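Local coordinates for membrane protein implicated in regulation of membrane protease activity (Corynebacterium glutamicum ATCC 13032, PDB 3CP0), which is a membrane protein probably involved in regulating membrane protease activity, here represented by its soluble NfeD-like domain, at residues 70-74 and 75-79. Numbering follows the deposited sequence. Where two conformers were deposited one is given.
Sequences DIQGT and TAIVW
Gln72 and Thr75 bond to each other twice through their backbones. Gln72 N reaches Thr75 O at 2.9 Å. Thr75 N returns to Gln72 O at 3.1 Å. Further along, Ile77 N donates to Asp70 O at 2.9 Å with an angle of 170° at the hydrogen. The reverse bond, Asp70 N to Ile77 O, is weak. Between the two pairs, Ile71 CA makes a CA-H...O contact of 3.3 Å with Thr75 O.

The segments form a beta hairpin with a two-residue type II' turn, Gln72 to Thr75. Gly73 takes the positive phi of 67° in that turn. The hairpin is made of the last two strands, 65-72 and 75-80, of a domain of the OB clan, and strand 75-80 also pairs with strand 47-53.

Gln72, Asp70 and Ile77 share one face. In the conformer given, with CG beside the backbone N (chi1 -58°), the extended Gln72 side chain crosses that of Ile77 at a slant. Gln72 CD then lies 3.7 Å from Ile77 CG1. A second conformer of Gln72 makes this contact less certain. Asp70 CB meets Ile77 CB at 3.9 Å. On the reverse face, Ile71 CD1 packs against Ala76 CA at 3.9 Å.

The Asp70 side chain comes within about 2 Å (nearest atoms) of a bound zinc ion, consistent with coordination. Asp70 OD1 also accepts a weak bond from Ile71 N and forms a salt bridge with Arg22.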
# COMPACT_ATOMS: atom_id res chain seq x y z
N ASP A 70 3.70 -7.08 0.32
CA ASP A 70 3.02 -8.18 1.03
C ASP A 70 1.54 -7.87 1.06
O ASP A 70 1.12 -6.75 0.85
CB ASP A 70 3.59 -8.31 2.43
CG ASP A 70 3.19 -9.65 3.10
OD1 ASP A 70 2.62 -10.57 2.42
OD2 ASP A 70 3.36 -9.68 4.33
N ILE A 71 0.73 -8.89 1.28
CA ILE A 71 -0.72 -8.69 1.47
C ILE A 71 -1.03 -9.50 2.73
O ILE A 71 -0.65 -10.69 2.82
CB ILE A 71 -1.53 -9.26 0.32
CG1 ILE A 71 -1.34 -8.50 -1.00
CG2 ILE A 71 -3.06 -9.27 0.70
CD1 ILE A 71 -2.18 -7.25 -1.24
N GLN A 72 -1.71 -8.87 3.68
CA GLN A 72 -2.14 -9.57 4.88
C GLN A 72 -3.68 -9.53 4.93
O GLN A 72 -4.24 -8.48 5.23
CB GLN A 72 -1.54 -8.92 6.12
CG GLN A 72 0.01 -8.86 6.12
CD GLN A 72 0.58 -8.09 7.32
OE1 GLN A 72 -0.16 -7.48 8.11
NE2 GLN A 72 1.92 -8.13 7.47
N GLY A 73 -4.34 -10.64 4.63
CA GLY A 73 -5.84 -10.65 4.45
C GLY A 73 -6.17 -9.84 3.21
O GLY A 73 -5.86 -10.26 2.08
N THR A 74 -6.75 -8.65 3.38
CA THR A 74 -7.07 -7.78 2.27
C THR A 74 -6.38 -6.42 2.45
O THR A 74 -6.87 -5.39 1.94
CB THR A 74 -8.56 -7.57 2.09
OG1 THR A 74 -9.20 -7.31 3.35
CG2 THR A 74 -9.20 -8.83 1.47
N THR A 75 -5.27 -6.43 3.20
CA THR A 75 -4.53 -5.19 3.44
C THR A 75 -3.21 -5.26 2.70
O THR A 75 -2.44 -6.21 2.89
CB THR A 75 -4.20 -5.05 4.95
OG1 THR A 75 -5.44 -5.05 5.66
CG2 THR A 75 -3.47 -3.75 5.25
N ALA A 76 -2.97 -4.26 1.87
CA ALA A 76 -1.71 -4.18 1.19
C ALA A 76 -0.65 -3.62 2.15
O ALA A 76 -0.86 -2.58 2.81
CB ALA A 76 -1.87 -3.25 -0.02
N ILE A 77 0.50 -4.28 2.21
CA ILE A 77 1.61 -3.75 2.98
C ILE A 77 2.60 -3.17 1.96
O ILE A 77 3.06 -3.86 1.02
CB ILE A 77 2.35 -4.87 3.80
CG1 ILE A 77 1.38 -5.74 4.62
CG2 ILE A 77 3.40 -4.30 4.77
CD1 ILE A 77 0.43 -4.90 5.46
N VAL A 78 2.88 -1.91 2.16
CA VAL A 78 3.62 -1.13 1.12
C VAL A 78 4.94 -0.57 1.56
O VAL A 78 5.18 -0.30 2.77
CB VAL A 78 2.73 -0.00 0.56
CG1 VAL A 78 1.37 -0.61 0.02
CG2 VAL A 78 2.46 1.08 1.59
N TRP A 79 5.80 -0.37 0.57
CA TRP A 79 7.10 0.26 0.84
C TRP A 79 7.49 1.14 -0.34
O TRP A 79 6.69 1.42 -1.25
CB TRP A 79 8.15 -0.79 1.17
CG TRP A 79 9.42 -0.22 1.82
CD1 TRP A 79 10.71 -0.40 1.42
CD2 TRP A 79 9.46 0.61 2.99
NE1 TRP A 79 11.59 0.30 2.27
CE2 TRP A 79 10.84 0.92 3.24
CE3 TRP A 79 8.48 1.13 3.85
CZ2 TRP A 79 11.25 1.74 4.32
CZ3 TRP A 79 8.91 1.97 4.92
CH2 TRP A 79 10.26 2.23 5.14